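Local coordinates for arginase (Medicago truncatula, PDB 6VSS), which hydrolyses L-arginine to urea and L-ornithine with two manganese ions per subunit, and also converts agmatine to putrescine, at residues E45-K50 against D149-L154; I162-V167 against N196-A201. All coordinates share one frame; numbering follows the deposited sequence.

Interaction 1 (E45-K50 against D149-L154)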
# COMPACT_ATOMS: atom_id res chain seq x y z
N GLU B 45 15.85 -29.89 -23.58
CA GLU B 45 17.22 -29.33 -23.77
C GLU B 45 17.68 -28.62 -22.49
O GLU B 45 18.88 -28.68 -22.16
CB GLU B 45 17.27 -28.35 -24.94
CG GLU B 45 16.99 -29.01 -26.29
CD GLU B 45 18.05 -30.01 -26.67
OE1 GLU B 45 19.20 -29.82 -26.21
OE2 GLU B 45 17.73 -30.99 -27.43
N ARG B 46 16.77 -27.99 -21.76
CA ARG B 46 17.22 -27.35 -20.50
C ARG B 46 17.54 -28.47 -19.52
O ARG B 46 18.55 -28.35 -18.80
CB ARG B 46 16.18 -26.34 -20.02
CG ARG B 46 16.19 -25.09 -20.89
CD ARG B 46 17.18 -24.06 -20.36
NE ARG B 46 17.01 -23.70 -18.97
CZ ARG B 46 17.97 -23.22 -18.20
NH1 ARG B 46 19.18 -22.95 -18.70
NH2 ARG B 46 17.71 -22.95 -16.93
N ALA B 47 16.73 -29.53 -19.47
CA ALA B 47 17.00 -30.63 -18.50
C ALA B 47 18.32 -31.33 -18.88
O ALA B 47 19.10 -31.78 -17.98
CB ALA B 47 15.83 -31.58 -18.40
N LYS B 48 18.61 -31.42 -20.17
CA LYS B 48 19.81 -32.13 -20.68
C LYS B 48 21.03 -31.34 -20.20
O LYS B 48 21.97 -31.93 -19.66
CB LYS B 48 19.71 -32.25 -22.21
CG LYS B 48 21.00 -32.50 -22.98
CD LYS B 48 20.77 -32.63 -24.49
CE LYS B 48 21.95 -33.20 -25.23
NZ LYS B 48 23.03 -32.19 -25.35
N PHE B 49 21.01 -30.03 -20.43
CA PHE B 49 22.06 -29.10 -19.94
C PHE B 49 22.34 -29.38 -18.45
O PHE B 49 23.46 -29.82 -18.09
CB PHE B 49 21.64 -27.67 -20.27
CG PHE B 49 22.48 -26.62 -19.59
CD1 PHE B 49 23.84 -26.81 -19.41
CD2 PHE B 49 21.92 -25.43 -19.18
CE1 PHE B 49 24.60 -25.83 -18.80
CE2 PHE B 49 22.69 -24.47 -18.54
CZ PHE B 49 24.02 -24.67 -18.36
N LYS B 50 21.32 -29.21 -17.59
CA LYS B 50 21.49 -29.26 -16.11
C LYS B 50 21.89 -30.67 -15.68
O LYS B 50 22.74 -30.76 -14.79
CB LYS B 50 20.25 -28.67 -15.45
CG LYS B 50 20.07 -27.18 -15.76
CD LYS B 50 21.31 -26.41 -15.47
CE LYS B 50 21.13 -24.91 -15.55
NZ LYS B 50 20.20 -24.40 -14.52
N ASP B 149 18.76 -37.99 -14.52
CA ASP B 149 19.33 -38.20 -13.16
C ASP B 149 20.67 -37.47 -13.12
O ASP B 149 21.41 -37.56 -14.10
CB ASP B 149 19.54 -39.69 -12.88
CG ASP B 149 20.98 -40.14 -13.08
OD1 ASP B 149 21.81 -39.85 -12.21
OD2 ASP B 149 21.25 -40.76 -14.13
N PRO B 150 21.02 -36.74 -12.04
CA PRO B 150 20.41 -36.91 -10.72
C PRO B 150 19.31 -35.87 -10.44
O PRO B 150 19.02 -35.66 -9.29
CB PRO B 150 21.61 -36.64 -9.81
CG PRO B 150 22.37 -35.55 -10.53
CD PRO B 150 22.08 -35.74 -12.00
N LEU B 151 18.78 -35.23 -11.49
CA LEU B 151 17.76 -34.17 -11.31
C LEU B 151 16.52 -34.77 -10.68
O LEU B 151 16.09 -35.88 -11.10
CB LEU B 151 17.38 -33.54 -12.64
CG LEU B 151 18.51 -32.96 -13.48
CD1 LEU B 151 17.91 -32.14 -14.62
CD2 LEU B 151 19.46 -32.13 -12.64
N ARG B 152 15.91 -34.02 -9.77
CA ARG B 152 14.62 -34.35 -9.12
C ARG B 152 13.72 -33.10 -9.21
O ARG B 152 14.18 -32.01 -8.88
CB ARG B 152 14.81 -34.90 -7.70
CG ARG B 152 15.45 -36.27 -7.65
CD ARG B 152 15.33 -36.90 -6.28
NE ARG B 152 16.17 -38.07 -6.20
CZ ARG B 152 16.09 -39.05 -5.32
NH1 ARG B 152 15.19 -39.03 -4.36
NH2 ARG B 152 16.94 -40.05 -5.40
N PRO B 153 12.47 -33.27 -9.65
CA PRO B 153 11.57 -32.15 -9.94
C PRO B 153 11.03 -31.45 -8.69
O PRO B 153 10.36 -32.10 -7.86
CB PRO B 153 10.42 -32.83 -10.69
CG PRO B 153 10.40 -34.18 -10.08
CD PRO B 153 11.87 -34.54 -10.04
N LEU B 154 11.40 -30.19 -8.55
CA LEU B 154 10.79 -29.24 -7.57
C LEU B 154 9.94 -28.26 -8.41
O LEU B 154 10.46 -27.40 -9.09
CB LEU B 154 11.89 -28.61 -6.71
CG LEU B 154 11.42 -28.05 -5.37
CD1 LEU B 154 12.60 -27.58 -4.49
CD2 LEU B 154 10.47 -26.86 -5.63

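Interaction 2 (I162-V167 against N196-A201)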
# COMPACT_ATOMS: atom_id res chain seq x y z
N ILE B 162 -2.04 -28.47 -10.36
CA ILE B 162 -0.85 -29.02 -11.05
C ILE B 162 -0.32 -30.25 -10.28
O ILE B 162 0.28 -31.15 -10.91
CB ILE B 162 0.22 -27.92 -11.24
CG1 ILE B 162 0.81 -27.47 -9.90
CG2 ILE B 162 -0.32 -26.73 -12.02
CD1 ILE B 162 2.00 -26.66 -10.08
N SER B 163 -0.58 -30.38 -9.00
CA SER B 163 0.03 -31.48 -8.20
C SER B 163 -0.48 -32.82 -8.75
O SER B 163 0.28 -33.77 -8.75
CB SER B 163 -0.25 -31.34 -6.74
OG SER B 163 0.38 -30.20 -6.16
N PHE B 164 -1.71 -32.87 -9.29
CA PHE B 164 -2.25 -34.13 -9.86
C PHE B 164 -1.32 -34.62 -10.96
O PHE B 164 -0.69 -35.66 -10.78
CB PHE B 164 -3.71 -34.04 -10.31
CG PHE B 164 -4.13 -35.16 -11.22
CD1 PHE B 164 -3.97 -36.49 -10.85
CD2 PHE B 164 -4.75 -34.89 -12.42
CE1 PHE B 164 -4.40 -37.53 -11.69
CE2 PHE B 164 -5.20 -35.93 -13.25
CZ PHE B 164 -5.01 -37.24 -12.88
N PRO B 165 -1.18 -33.89 -12.11
CA PRO B 165 -0.29 -34.32 -13.18
C PRO B 165 1.19 -34.49 -12.79
O PRO B 165 1.87 -35.38 -13.36
CB PRO B 165 -0.39 -33.20 -14.24
CG PRO B 165 -1.20 -32.08 -13.60
CD PRO B 165 -1.99 -32.74 -12.50
N VAL B 166 1.67 -33.71 -11.82
CA VAL B 166 3.06 -33.88 -11.31
C VAL B 166 3.14 -35.23 -10.59
O VAL B 166 4.05 -36.01 -10.87
CB VAL B 166 3.48 -32.73 -10.38
CG1 VAL B 166 4.90 -32.90 -9.90
CG2 VAL B 166 3.25 -31.41 -11.05
N VAL B 167 2.23 -35.50 -9.68
CA VAL B 167 2.37 -36.71 -8.83
C VAL B 167 2.07 -37.94 -9.70
O VAL B 167 2.75 -38.96 -9.51
CB VAL B 167 1.49 -36.58 -7.59
CG1 VAL B 167 1.25 -37.92 -6.94
CG2 VAL B 167 2.09 -35.56 -6.61
N ASN B 196 -15.55 -28.99 -12.69
CA ASN B 196 -14.14 -28.93 -13.17
C ASN B 196 -13.31 -30.04 -12.51
O ASN B 196 -12.72 -29.82 -11.43
CB ASN B 196 -13.44 -27.59 -12.93
CG ASN B 196 -12.06 -27.54 -13.58
OD1 ASN B 196 -11.69 -28.47 -14.30
ND2 ASN B 196 -11.31 -26.47 -13.35
N TYR B 197 -13.21 -31.16 -13.21
CA TYR B 197 -12.33 -32.30 -12.90
C TYR B 197 -10.91 -31.88 -12.45
O TYR B 197 -10.32 -32.55 -11.62
CB TYR B 197 -12.28 -33.11 -14.18
CG TYR B 197 -11.51 -34.38 -14.00
CD1 TYR B 197 -12.14 -35.50 -13.47
CD2 TYR B 197 -10.18 -34.46 -14.36
CE1 TYR B 197 -11.46 -36.69 -13.33
CE2 TYR B 197 -9.48 -35.64 -14.22
CZ TYR B 197 -10.12 -36.76 -13.70
OH TYR B 197 -9.46 -37.94 -13.53
N TYR B 198 -10.34 -30.84 -13.04
CA TYR B 198 -8.94 -30.39 -12.84
C TYR B 198 -8.88 -29.19 -11.87
O TYR B 198 -7.88 -28.45 -11.92
CB TYR B 198 -8.32 -29.98 -14.18
CG TYR B 198 -8.19 -31.13 -15.13
CD1 TYR B 198 -7.17 -32.05 -14.95
CD2 TYR B 198 -9.10 -31.35 -16.16
CE1 TYR B 198 -7.03 -33.14 -15.79
CE2 TYR B 198 -8.97 -32.43 -17.02
CZ TYR B 198 -7.93 -33.33 -16.83
OH TYR B 198 -7.75 -34.42 -17.63
N SER B 199 -9.92 -28.94 -11.08
CA SER B 199 -9.99 -27.78 -10.15
C SER B 199 -8.79 -27.82 -9.19
O SER B 199 -8.37 -28.93 -8.84
CB SER B 199 -11.30 -27.80 -9.39
OG SER B 199 -11.26 -26.97 -8.22
N HIS B 200 -8.39 -26.67 -8.65
CA HIS B 200 -7.31 -26.58 -7.64
C HIS B 200 -7.78 -27.10 -6.28
O HIS B 200 -6.93 -27.21 -5.37
CB HIS B 200 -6.76 -25.16 -7.57
CG HIS B 200 -7.59 -24.16 -6.86
ND1 HIS B 200 -7.03 -23.02 -6.34
CD2 HIS B 200 -8.91 -24.09 -6.60
CE1 HIS B 200 -7.96 -22.27 -5.80
NE2 HIS B 200 -9.12 -22.88 -5.96
N ALA B 201 -9.05 -27.50 -6.17
CA ALA B 201 -9.71 -28.04 -4.97
C ALA B 201 -9.98 -29.56 -5.06
O ALA B 201 -10.62 -30.08 -4.12
CB ALA B 201 -11.02 -27.26 -4.78

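Interaction 1 (E45-K50 against D149-L154)
Leu151 packs against Ala47 and Lys50 in a buried helix-on-strand contact of the arginase fold, an alpha/beta fold built on a parallel eight-stranded sheet with strand order 2-1-3-8-7-4-5-6. Segment 45-50 is part of the long helix 25-57, and Leu151 begins strand 151-157, the third strand in the chain, which lies between 63-69 and 305-311. The contact is small, with 112 Å² buried on both sides together, and the backbones stay well apart: the closest pair of CA atoms, Lys50 and Leu151, is separated by 7.8 Å. No hydrogen bond crosses, so the join rests on one branched side chain.

Leu151 has CG anti to its carbonyl carbon (chi1 -56°), and CD1 extends anti to CA (chi2 -168°), making this methyl the leading atom. Leu151 CD1 lies 4.4 Å from Ala47 CB and 4.3 Å from Lys50 CB, consistent with a tip that sits by the first carbons of two residues three apart on the helix. Val145 of helix 131-146 and Ser65 of strand 63-69 also touch Leu151. Just before the strand, the peptide between Asp149 and Pro150 is cis.

Lys50 contributes its base rather than its charge, because beyond CB the chain turns off from the strand. Lys50 CD sits over one face of the Phe49 ring, 3.8 Å above the plane and offset toward the rim, while NZ is held by Thr114 OG1, Asn115 O and a salt bridge to Asp126 of a neighbouring subunit. The same helix segment thus meets the sheet and a subunit interface. The nearest approach between the segments involves a backbone oxygen: Leu151 CD1 is 3.6 Å from Ala47 O, whereas CD2 comes to 4.2 Å from Lys50 O.

Interaction 2 (I162-V167 against N196-A201)
Phe164 and Tyr198 hold the closest CA atoms of the two segments, 8.2 Å apart, so the backbones do not touch. The first belongs to helix 163-174; the second sits in a type I turn from Asn196 to Ser199, closed by Ser199 N to Asn196 O at 3.0 Å. An Asx turn braces it: Tyr198 N donates to Asn196 OD1 at 3.0 Å, from 61° above the carbonyl plane.

This turn presents two tyrosine rings to one phenylalanine. Phe164 CG stands anti to its backbone N (chi1 164°), and Phe164 CE2 reaches 4.2 Å from Tyr198 CE1, which lies at the Phe164 ring edge, and 4.4 Å from Tyr197 CE2. The tyrosines also pack on each other, with Tyr197 CD2 over the centre of the Tyr198 ring, 3.4 Å above it. Arg206 of helix 203-209 makes a cation-pi contact with Tyr197 and touches Phe164.

By similarity Asn196 belongs to the substrate site, and His200 NE2 is hydrogen-bonded to OG of Ser76, an ornithine-binding residue. With no hydrogen bond across and 90 Å² buried, the helix-to-loop contact itself is wholly aromatic and apolar, resting on van der Waals contact.

In the fold
From the N terminus, helix 25-57 leads through strands 63-69 and 113-118 and helix 131-146 before strand 151-157 returns to it, so interaction 1 closes a loop of 98 residues. After strand 151-157 the chain passes the manganese ligand His160 and enters helix 163-174. Interaction 2 closes a shorter loop of 28 residues that contains strand 178-183 and the metal ligands Asp184, His186 and Asp188. The two loops are in series, neither nested nor crossed, and their centres lie 23 Å apart. Helix 131-146 borders both, touching Leu151 at one contact and Pro165 and Tyr198 at the other, and so lies between the Leu151 contact and the turn near the active site.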